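Protein argonaute (PDB 5I4A) uses short guide RNAs with a 5'-hydroxyl end to bind complementary single-stranded DNA or RNA targets and cleave them, a manganese-favoured reaction that may defend against mobile genetic elements. Local coordinates at residues I11-K16 / P56-Q61; Y271-G276 / K430-K435; N385-V390 / T632-K637. One frame throughout, in Å; residues are numbered along the deposited sequence.

Contact 1. Residues I11-K16 / P56-Q61; sequences IDIPKK and PDIDFQ
Lys16 lays its methylene carbons, not its ammonium, against the Asp57 carboxylate: CG sits 3.5 Å from Asp57 CB, and CD comes to 3.1 Å from Asp57 OD2. A bend at chi3 (76°) then carries the ammonium past the acid, leaving Lys16 NZ 4.1 Å from Asp57 OD2, beyond salt-bridge range. Beside this pair the ring of Pro14 crosses the aspartate at about a right angle, its CG 3.6 Å from Asp57 O. These contacts and a bridging water form the close part: the water donates to Pro14 O and Lys16 O and accepts from Asp57 N, so it joins two inverse gamma turns, centred on Lys15 and Asp57. With an alanine in place of Lys16, the Asp57 carboxylate would probably lose this methylene cover and its nearby positive mate. The apolar flank is looser, with Ile13 CD1 4.2 Å from Pro56 CB and Ile13 CG2 4.4 Å from Ile58 CG2, and no direct hydrogen bond joins the segments. Within the N-terminal domain, the loops meet where strand 16-22 begins and its antiparallel neighbour 51-56 ends, and helix 84-101 packs on Pro56 through Thr90 and on Ile58 through Tyr94.

Contact 2. Residues Y271-G276 / K430-K435; sequences YKFKNG and KPFILK
Tyr271 drives the edge of its ring into the face of Phe432, a T-shaped pair with centroids 4.8 Å apart and planes at 86°. The atom that leads is CD2 of Tyr271, poised 3.4 Å above the middle of the phenylalanine ring. The two side chains nevertheless run side by side and point the same way, so the near-perpendicular setting comes from the turn of the rings about their own axes. Phe432 CG is wedged between its backbone N and carbonyl carbon (chi1 61°), which brings the ring beneath the tyrosine. Leu434 adds CD2 at 4.0 Å from Tyr271 CD2, while the tyrosine hydroxyl reaches on to His610 and Arg607.

Phe273 also lies alongside Phe432, pointing the same way, and its CE1 touches Phe432 CB at 3.8 Å. Its ring edge also meets Pro431 O, which lies near the ring plane. Behind these rings is a short antiparallel pairing in which strand 271-272, of linker L2, is the central strand of a three-stranded sheet and 433-434, of the PIWI domain, an outer one. Tyr271 and Leu434 form a non-hydrogen-bonded pair; Lys272 and Ile433 form a hydrogen-bonded one, with Lys272 N to Ile433 O at 3.0 Å and a weak return bond. On the sheet face bearing Lys272 and Ile433, the lysine's CB lies 4.0 Å from Ile433 CG1, and its bent chain crosses that of Lys435.

Contact 3. Residues N385-V390 / T632-K637; sequences NIDPLV and TDYEWK. With nucleotides of chain B.
Asp387 and Tyr634 make the polar link between the Mid and PIWI domains here. The carboxylate OD1 of Asp387 accepts a weak hydrogen bond from Tyr634 N at 3.2 Å, with a bent N-H...O angle of 134°, and the amide nitrogen Glu635 N stands 2.9 Å from the same Asp387 OD1. The other oxygen, OD2, takes a hydrogen bond from a water that in turn accepts from Asp633 N. Asp387 is itself the first residue of helix 387-392, where its own amide is weakly capped by the Asn385 side chain.

Van der Waals contacts flank this carboxylate. Val390 CG1, anti to the backbone N (chi1 -176°), is swung against the opposing backbone: it lies 3.3 Å from Tyr634 O and also touches Tyr634 CB and Lys637 CB, both at 3.8 Å. Ile386 presents CG2 to the methylene carbons of Glu635, with CG at 3.7 Å, the two side chains crossing at about a right angle.

The guide RNA supplies the third kind of contact. Ile386 CD1 packs against the first base, 3.6 Å from C2 of U1 of chain B, while the extended Glu635 carries its carboxylate toward the O4 edge of that base and hydrogen-bonds through OE1 to Tyr639.

One carboxylate oxygen thus faces the Tyr634 amide, whose weak bond would probably offset part of its negative charge, and the joint that results brings residues from both domains to the 5' nucleotide of the guide.

Overall arrangement
From the N terminus, contact 1 comes first and closes a loop of 39 intervening residues wholly inside the N-terminal domain. It is complete before contact 2 opens at 271-276 in linker L2. Contact 3 opens at 385-390 in the Mid domain before contact 2 closes at 430-435, and itself closes only at 632-637, near the C terminus. Contacts 2 and 3 therefore cross, and none nests. Contacts 2 and 3 together tie linker L2 and the Mid domain to PIWI; their centres are 31 Å apart. The centre of contact 1 lies 56 Å from that of contact 2 and 52 Å from that of contact 3, on the opposite side of the chain's centre.

Contact 1. Residues I11-K16 / P56-Q61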
loop_
_atom_site.group_PDB
_atom_site.type_symbol
_atom_site.label_atom_id
_atom_site.label_comp_id
_atom_site.label_asym_id
_atom_site.label_seq_id
_atom_site.Cartn_x
_atom_site.Cartn_y
_atom_site.Cartn_z
ATOM N N ILE A 11 9.659 -21.763 -14.146
ATOM C CA ILE A 11 11.107 -21.889 -14.038
ATOM C C ILE A 11 11.469 -23.361 -14.173
ATOM O O ILE A 11 10.995 -24.200 -13.399
ATOM C CB ILE A 11 11.614 -21.309 -12.711
ATOM C CG1 ILE A 11 11.485 -19.783 -12.730
ATOM C CG2 ILE A 11 13.051 -21.743 -12.448
ATOM C CD1 ILE A 11 11.381 -19.156 -11.362
ATOM N N ASP A 12 12.307 -23.678 -15.157
ATOM C CA ASP A 12 12.707 -25.052 -15.460
ATOM C C ASP A 12 14.215 -25.179 -15.254
ATOM O O ASP A 12 14.996 -25.109 -16.205
ATOM C CB ASP A 12 12.296 -25.440 -16.884
ATOM C CG ASP A 12 12.670 -26.869 -17.230
ATOM O OD1 ASP A 12 11.948 -27.793 -16.799
ATOM O OD2 ASP A 12 13.685 -27.071 -17.929
ATOM N N ILE A 13 14.617 -25.360 -14.000
ATOM C CA ILE A 13 16.013 -25.609 -13.639
ATOM C C ILE A 13 16.043 -26.645 -12.529
ATOM O O ILE A 13 15.033 -26.879 -11.854
ATOM C CB ILE A 13 16.734 -24.323 -13.179
ATOM C CG1 ILE A 13 16.137 -23.813 -11.868
ATOM C CG2 ILE A 13 16.701 -23.245 -14.255
ATOM C CD1 ILE A 13 16.954 -22.719 -11.218
ATOM N N PRO A 14 17.188 -27.300 -12.326
ATOM C CA PRO A 14 17.313 -28.211 -11.182
ATOM C C PRO A 14 17.008 -27.502 -9.871
ATOM O O PRO A 14 17.465 -26.383 -9.629
ATOM C CB PRO A 14 18.774 -28.666 -11.251
ATOM C CG PRO A 14 19.121 -28.568 -12.698
ATOM C CD PRO A 14 18.354 -27.385 -13.228
ATOM N N LYS A 15 16.225 -28.166 -9.020
ATOM C CA LYS A 15 15.850 -27.611 -7.718
ATOM C C LYS A 15 16.969 -27.844 -6.702
ATOM O O LYS A 15 16.804 -28.514 -5.682
ATOM C CB LYS A 15 14.537 -28.209 -7.226
ATOM C CG LYS A 15 13.306 -27.877 -8.061
ATOM C CD LYS A 15 13.453 -26.569 -8.825
ATOM C CE LYS A 15 12.238 -26.318 -9.705
ATOM N NZ LYS A 15 12.513 -25.335 -10.792
ATOM N N LYS A 16 18.128 -27.264 -7.001
ATOM C CA LYS A 16 19.297 -27.433 -6.152
ATOM C C LYS A 16 20.232 -26.249 -6.348
ATOM O O LYS A 16 20.245 -25.615 -7.406
ATOM C CB LYS A 16 20.021 -28.748 -6.460
ATOM C CG LYS A 16 20.508 -28.855 -7.892
ATOM C CD LYS A 16 21.250 -30.155 -8.143
ATOM C CE LYS A 16 20.292 -31.324 -8.274
ATOM N NZ LYS A 16 21.019 -32.594 -8.547
ATOM N N PRO A 56 22.820 -21.389 -9.123
ATOM C CA PRO A 56 21.955 -22.477 -9.586
ATOM C C PRO A 56 22.788 -23.557 -10.255
ATOM O O PRO A 56 23.902 -23.319 -10.726
ATOM C CB PRO A 56 21.016 -21.798 -10.591
ATOM C CG PRO A 56 21.172 -20.323 -10.362
ATOM C CD PRO A 56 22.562 -20.133 -9.846
ATOM N N ASP A 57 22.230 -24.768 -10.293
ATOM C CA ASP A 57 22.920 -25.906 -10.898
ATOM C C ASP A 57 22.793 -25.855 -12.422
ATOM O O ASP A 57 22.207 -26.723 -13.069
ATOM C CB ASP A 57 22.379 -27.215 -10.340
ATOM C CG ASP A 57 23.186 -28.415 -10.791
ATOM O OD1 ASP A 57 24.375 -28.233 -11.132
ATOM O OD2 ASP A 57 22.637 -29.536 -10.805
ATOM N N ILE A 58 23.363 -24.795 -12.992
ATOM C CA ILE A 58 23.368 -24.571 -14.429
ATOM C C ILE A 58 24.774 -24.162 -14.841
ATOM O O ILE A 58 25.644 -23.917 -14.004
ATOM C CB ILE A 58 22.333 -23.508 -14.861
ATOM C CG1 ILE A 58 22.362 -22.299 -13.918
ATOM C CG2 ILE A 58 20.938 -24.114 -14.907
ATOM C CD1 ILE A 58 23.345 -21.210 -14.309
ATOM N N ASP A 59 24.992 -24.095 -16.152
ATOM C CA ASP A 59 26.282 -23.651 -16.657
ATOM C C ASP A 59 26.504 -22.195 -16.276
ATOM O O ASP A 59 25.698 -21.321 -16.612
ATOM C CB ASP A 59 26.361 -23.828 -18.170
ATOM C CG ASP A 59 27.791 -23.890 -18.670
ATOM O OD1 ASP A 59 28.545 -24.774 -18.209
ATOM O OD2 ASP A 59 28.166 -23.045 -19.510
ATOM N N PHE A 60 27.598 -21.941 -15.563
ATOM C CA PHE A 60 27.883 -20.630 -14.984
ATOM C C PHE A 60 29.378 -20.388 -15.166
ATOM O O PHE A 60 30.195 -20.928 -14.414
ATOM C CB PHE A 60 27.475 -20.587 -13.515
ATOM C CG PHE A 60 27.474 -19.208 -12.913
ATOM C CD1 PHE A 60 28.652 -18.494 -12.767
ATOM C CD2 PHE A 60 26.295 -18.637 -12.463
ATOM C CE1 PHE A 60 28.653 -17.232 -12.208
ATOM C CE2 PHE A 60 26.292 -17.375 -11.898
ATOM C CZ PHE A 60 27.476 -16.673 -11.772
ATOM N N GLN A 61 29.731 -19.576 -16.159
ATOM C CA GLN A 61 31.127 -19.296 -16.477
ATOM C C GLN A 61 31.578 -18.082 -15.670
ATOM O O GLN A 61 31.115 -16.961 -15.906
ATOM C CB GLN A 61 31.297 -19.065 -17.975
ATOM C CG GLN A 61 30.852 -20.240 -18.840
ATOM C CD GLN A 61 31.841 -21.392 -18.832
ATOM O OE1 GLN A 61 31.847 -22.218 -17.919
ATOM N NE2 GLN A 61 32.683 -21.454 -19.859
HETATM O O HOH W 1 19.584 -24.935 -9.691
#

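Contact 2. Residues Y271-G276 / K430-K435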
loop_
_atom_site.group_PDB
_atom_site.type_symbol
_atom_site.label_atom_id
_atom_site.label_comp_id
_atom_site.label_asym_id
_atom_site.label_seq_id
_atom_site.Cartn_x
_atom_site.Cartn_y
_atom_site.Cartn_z
ATOM N N TYR A 271 -25.010 -3.976 -1.868
ATOM C CA TYR A 271 -25.170 -3.174 -0.663
ATOM C C TYR A 271 -26.635 -3.159 -0.241
ATOM O O TYR A 271 -27.529 -2.985 -1.073
ATOM C CB TYR A 271 -24.684 -1.743 -0.899
ATOM C CG TYR A 271 -23.217 -1.614 -1.256
ATOM C CD1 TYR A 271 -22.779 -1.804 -2.562
ATOM C CD2 TYR A 271 -22.274 -1.282 -0.292
ATOM C CE1 TYR A 271 -21.444 -1.678 -2.894
ATOM C CE2 TYR A 271 -20.935 -1.153 -0.614
ATOM C CZ TYR A 271 -20.526 -1.353 -1.916
ATOM O OH TYR A 271 -19.196 -1.225 -2.239
ATOM N N LYS A 272 -26.873 -3.345 1.058
ATOM C CA LYS A 272 -28.214 -3.279 1.634
ATOM C C LYS A 272 -28.390 -1.931 2.324
ATOM O O LYS A 272 -27.750 -1.662 3.346
ATOM C CB LYS A 272 -28.452 -4.420 2.622
ATOM C CG LYS A 272 -28.948 -5.716 1.998
ATOM C CD LYS A 272 -29.303 -6.740 3.074
ATOM C CE LYS A 272 -30.789 -6.715 3.424
ATOM N NZ LYS A 272 -31.266 -5.372 3.854
ATOM N N PHE A 273 -29.261 -1.094 1.776
ATOM C CA PHE A 273 -29.625 0.172 2.387
ATOM C C PHE A 273 -30.960 0.007 3.115
ATOM O O PHE A 273 -31.451 -1.110 3.310
ATOM C CB PHE A 273 -29.656 1.265 1.317
ATOM C CG PHE A 273 -28.386 1.359 0.518
ATOM C CD1 PHE A 273 -27.215 1.810 1.107
ATOM C CD2 PHE A 273 -28.360 0.991 -0.818
ATOM C CE1 PHE A 273 -26.040 1.891 0.378
ATOM C CE2 PHE A 273 -27.189 1.074 -1.554
ATOM C CZ PHE A 273 -26.027 1.524 -0.954
ATOM N N LYS A 274 -31.565 1.123 3.531
ATOM C CA LYS A 274 -32.817 1.029 4.275
ATOM C C LYS A 274 -33.974 0.624 3.370
ATOM O O LYS A 274 -34.743 -0.285 3.701
ATOM C CB LYS A 274 -33.127 2.353 4.974
ATOM C CG LYS A 274 -34.462 2.366 5.715
ATOM C CD LYS A 274 -34.457 3.347 6.877
ATOM C CE LYS A 274 -35.860 3.850 7.190
ATOM N NZ LYS A 274 -36.273 4.926 6.244
ATOM N N ASN A 275 -34.118 1.285 2.221
ATOM C CA ASN A 275 -35.289 1.093 1.376
ATOM C C ASN A 275 -34.948 0.471 0.025
ATOM O O ASN A 275 -35.752 0.556 -0.910
ATOM C CB ASN A 275 -36.014 2.424 1.186
ATOM C CG ASN A 275 -36.282 3.132 2.501
ATOM O OD1 ASN A 275 -36.763 2.528 3.461
ATOM N ND2 ASN A 275 -35.954 4.418 2.555
ATOM N N GLY A 276 -33.787 -0.159 -0.097
ATOM C CA GLY A 276 -33.435 -0.793 -1.354
ATOM C C GLY A 276 -32.046 -1.386 -1.293
ATOM O O GLY A 276 -31.344 -1.295 -0.280
ATOM N N LYS A 430 -25.331 3.434 10.450
ATOM C CA LYS A 430 -24.748 2.373 9.626
ATOM C C LYS A 430 -25.183 2.638 8.194
ATOM O O LYS A 430 -26.352 2.421 7.838
ATOM C CB LYS A 430 -25.171 0.982 10.087
ATOM C CG LYS A 430 -24.625 -0.152 9.221
ATOM C CD LYS A 430 -23.106 -0.095 9.098
ATOM C CE LYS A 430 -22.416 -0.349 10.428
ATOM N NZ LYS A 430 -20.937 -0.242 10.290
ATOM N N PRO A 431 -24.283 3.152 7.351
ATOM C CA PRO A 431 -24.669 3.459 5.965
ATOM C C PRO A 431 -25.218 2.266 5.200
ATOM O O PRO A 431 -26.126 2.440 4.378
ATOM C CB PRO A 431 -23.361 3.973 5.353
ATOM C CG PRO A 431 -22.625 4.570 6.522
ATOM C CD PRO A 431 -22.938 3.656 7.679
ATOM N N PHE A 432 -24.709 1.064 5.455
ATOM C CA PHE A 432 -25.122 -0.131 4.732
ATOM C C PHE A 432 -24.520 -1.344 5.424
ATOM O O PHE A 432 -23.534 -1.236 6.157
ATOM C CB PHE A 432 -24.676 -0.085 3.265
ATOM C CG PHE A 432 -23.182 -0.016 3.090
ATOM C CD1 PHE A 432 -22.404 -1.162 3.161
ATOM C CD2 PHE A 432 -22.554 1.195 2.851
ATOM C CE1 PHE A 432 -21.034 -1.100 3.012
ATOM C CE2 PHE A 432 -21.179 1.261 2.692
ATOM C CZ PHE A 432 -20.420 0.112 2.772
ATOM N N ILE A 433 -25.112 -2.505 5.162
ATOM C CA ILE A 433 -24.473 -3.778 5.463
ATOM C C ILE A 433 -24.400 -4.572 4.168
ATOM O O ILE A 433 -25.225 -4.401 3.266
ATOM C CB ILE A 433 -25.202 -4.579 6.565
ATOM C CG1 ILE A 433 -26.560 -5.081 6.069
ATOM C CG2 ILE A 433 -25.356 -3.738 7.822
ATOM C CD1 ILE A 433 -27.309 -5.911 7.090
ATOM N N LEU A 434 -23.385 -5.423 4.065
ATOM C CA LEU A 434 -23.221 -6.244 2.876
ATOM C C LEU A 434 -24.182 -7.422 2.937
ATOM O O LEU A 434 -24.310 -8.078 3.977
ATOM C CB LEU A 434 -21.780 -6.730 2.743
ATOM C CG LEU A 434 -20.718 -5.643 2.564
ATOM C CD1 LEU A 434 -19.399 -6.259 2.147
ATOM C CD2 LEU A 434 -21.172 -4.602 1.551
ATOM N N LYS A 435 -24.867 -7.680 1.823
ATOM C CA LYS A 435 -25.841 -8.766 1.782
ATOM C C LYS A 435 -25.199 -10.097 2.154
ATOM O O LYS A 435 -25.781 -10.891 2.902
ATOM C CB LYS A 435 -26.474 -8.840 0.394
ATOM C CG LYS A 435 -27.849 -9.473 0.369
ATOM C CD LYS A 435 -28.385 -9.564 -1.050
ATOM C CE LYS A 435 -29.835 -10.014 -1.049
ATOM N NZ LYS A 435 -30.045 -11.127 -0.086
#

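Contact 3. Residues N385-V390 / T632-K637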
loop_
_atom_site.group_PDB
_atom_site.type_symbol
_atom_site.label_atom_id
_atom_site.label_comp_id
_atom_site.label_asym_id
_atom_site.label_seq_id
_atom_site.Cartn_x
_atom_site.Cartn_y
_atom_site.Cartn_z
ATOM N N ASN A 385 1.109 19.601 7.013
ATOM C CA ASN A 385 1.202 18.941 8.314
ATOM C C ASN A 385 -0.072 19.249 9.096
ATOM O O ASN A 385 -0.162 20.265 9.785
ATOM C CB ASN A 385 2.444 19.381 9.077
ATOM C CG ASN A 385 2.563 18.705 10.431
ATOM O OD1 ASN A 385 1.929 17.679 10.681
ATOM N ND2 ASN A 385 3.377 19.276 11.309
ATOM N N ILE A 386 -1.054 18.346 9.002
ATOM C CA ILE A 386 -2.333 18.549 9.672
ATOM C C ILE A 386 -2.369 17.936 11.066
ATOM O O ILE A 386 -3.383 18.070 11.766
ATOM C CB ILE A 386 -3.479 17.991 8.800
ATOM C CG1 ILE A 386 -4.780 18.752 9.076
ATOM C CG2 ILE A 386 -3.649 16.495 9.033
ATOM C CD1 ILE A 386 -5.800 18.644 7.968
ATOM N N ASP A 387 -1.292 17.275 11.495
ATOM C CA ASP A 387 -1.242 16.695 12.838
ATOM C C ASP A 387 -1.565 17.690 13.946
ATOM O O ASP A 387 -2.361 17.344 14.833
ATOM C CB ASP A 387 0.132 16.049 13.071
ATOM C CG ASP A 387 0.243 14.670 12.450
ATOM O OD1 ASP A 387 -0.774 13.945 12.412
ATOM O OD2 ASP A 387 1.352 14.309 12.005
ATOM N N PRO A 388 -1.004 18.910 13.972
ATOM C CA PRO A 388 -1.368 19.841 15.056
ATOM C C PRO A 388 -2.858 20.118 15.151
ATOM O O PRO A 388 -3.403 20.173 16.262
ATOM C CB PRO A 388 -0.579 21.109 14.700
ATOM C CG PRO A 388 0.572 20.629 13.906
ATOM C CD PRO A 388 0.055 19.472 13.110
ATOM N N LEU A 389 -3.537 20.287 14.014
ATOM C CA LEU A 389 -4.971 20.558 14.036
ATOM C C LEU A 389 -5.725 19.443 14.753
ATOM O O LEU A 389 -6.559 19.704 15.627
ATOM C CB LEU A 389 -5.487 20.735 12.608
ATOM C CG LEU A 389 -6.995 20.923 12.435
ATOM C CD1 LEU A 389 -7.475 22.148 13.196
ATOM C CD2 LEU A 389 -7.351 21.031 10.961
ATOM N N VAL A 390 -5.435 18.189 14.398
ATOM C CA VAL A 390 -6.057 17.058 15.081
ATOM C C VAL A 390 -5.612 17.001 16.536
ATOM O O VAL A 390 -6.419 16.761 17.443
ATOM C CB VAL A 390 -5.720 15.750 14.341
ATOM C CG1 VAL A 390 -6.445 14.570 14.974
ATOM C CG2 VAL A 390 -6.049 15.874 12.865
ATOM N N THR A 632 0.526 7.632 10.620
ATOM C CA THR A 632 0.617 8.963 11.208
ATOM C C THR A 632 0.279 8.904 12.693
ATOM O O THR A 632 -0.298 7.932 13.186
ATOM C CB THR A 632 -0.320 9.968 10.516
ATOM O OG1 THR A 632 -1.672 9.499 10.607
ATOM C CG2 THR A 632 0.051 10.147 9.046
ATOM N N ASP A 633 0.635 9.982 13.395
ATOM C CA ASP A 633 0.360 10.096 14.823
ATOM C C ASP A 633 -1.072 10.545 15.095
ATOM O O ASP A 633 -1.704 10.074 16.047
ATOM C CB ASP A 633 1.346 11.073 15.456
ATOM C CG ASP A 633 2.752 10.521 15.520
ATOM O OD1 ASP A 633 2.926 9.352 15.934
ATOM O OD2 ASP A 633 3.684 11.263 15.153
ATOM N N TYR A 634 -1.591 11.464 14.280
ATOM C CA TYR A 634 -2.937 12.002 14.478
ATOM C C TYR A 634 -3.760 12.114 13.206
ATOM O O TYR A 634 -4.993 12.096 13.298
ATOM C CB TYR A 634 -2.872 13.388 15.128
ATOM C CG TYR A 634 -2.264 13.408 16.507
ATOM C CD1 TYR A 634 -3.053 13.228 17.635
ATOM C CD2 TYR A 634 -0.902 13.621 16.685
ATOM C CE1 TYR A 634 -2.503 13.252 18.900
ATOM C CE2 TYR A 634 -0.343 13.643 17.946
ATOM C CZ TYR A 634 -1.149 13.462 19.050
ATOM O OH TYR A 634 -0.593 13.487 20.308
ATOM N N GLU A 635 -3.137 12.225 12.031
ATOM C CA GLU A 635 -3.875 12.491 10.803
ATOM C C GLU A 635 -4.914 11.415 10.516
ATOM O O GLU A 635 -5.973 11.714 9.951
ATOM C CB GLU A 635 -2.897 12.614 9.636
ATOM C CG GLU A 635 -3.537 12.912 8.295
ATOM C CD GLU A 635 -2.538 12.844 7.158
ATOM O OE1 GLU A 635 -2.917 12.401 6.053
ATOM O OE2 GLU A 635 -1.370 13.228 7.376
ATOM N N TRP A 636 -4.645 10.168 10.910
ATOM C CA TRP A 636 -5.569 9.078 10.615
ATOM C C TRP A 636 -6.928 9.277 11.273
ATOM O O TRP A 636 -7.911 8.677 10.825
ATOM C CB TRP A 636 -4.971 7.739 11.052
ATOM C CG TRP A 636 -4.743 7.611 12.534
ATOM C CD1 TRP A 636 -3.567 7.797 13.202
ATOM C CD2 TRP A 636 -5.715 7.255 13.529
ATOM N NE1 TRP A 636 -3.746 7.583 14.549
ATOM C CE2 TRP A 636 -5.055 7.247 14.774
ATOM C CE3 TRP A 636 -7.078 6.940 13.486
ATOM C CZ2 TRP A 636 -5.711 6.942 15.965
ATOM C CZ3 TRP A 636 -7.727 6.637 14.670
ATOM C CH2 TRP A 636 -7.043 6.639 15.891
ATOM N N LYS A 637 -7.003 10.099 12.322
ATOM C CA LYS A 637 -8.284 10.371 12.964
ATOM C C LYS A 637 -9.249 11.093 12.035
ATOM O O LYS A 637 -10.458 11.090 12.291
ATOM C CB LYS A 637 -8.077 11.195 14.238
ATOM C CG LYS A 637 -7.734 10.386 15.483
ATOM C CD LYS A 637 -7.874 11.250 16.733
ATOM C CE LYS A 637 -7.993 10.410 17.998
ATOM N NZ LYS A 637 -6.683 9.873 18.458
ATOM O "O5'" U B 1 -9.214 14.798 4.779
ATOM C "C5'" U B 1 -10.047 15.803 5.350
ATOM C "C4'" U B 1 -9.784 17.162 4.747
ATOM O "O4'" U B 1 -8.484 17.637 5.187
ATOM C "C3'" U B 1 -9.774 17.213 3.221
ATOM O "O3'" U B 1 -10.378 18.425 2.768
ATOM C "C2'" U B 1 -8.286 17.217 2.878
ATOM O "O2'" U B 1 -7.972 17.859 1.659
ATOM C "C1'" U B 1 -7.679 17.956 4.068
ATOM N N1 U B 1 -6.309 17.521 4.369
ATOM C C2 U B 1 -5.284 18.448 4.402
ATOM O O2 U B 1 -5.455 19.638 4.197
ATOM N N3 U B 1 -4.045 17.924 4.690
ATOM C C4 U B 1 -3.741 16.595 4.936
ATOM O O4 U B 1 -2.581 16.267 5.182
ATOM C C5 U B 1 -4.856 15.705 4.880
ATOM C C6 U B 1 -6.069 16.189 4.603
HETATM O O HOH W 2 2.639 11.483 12.096
#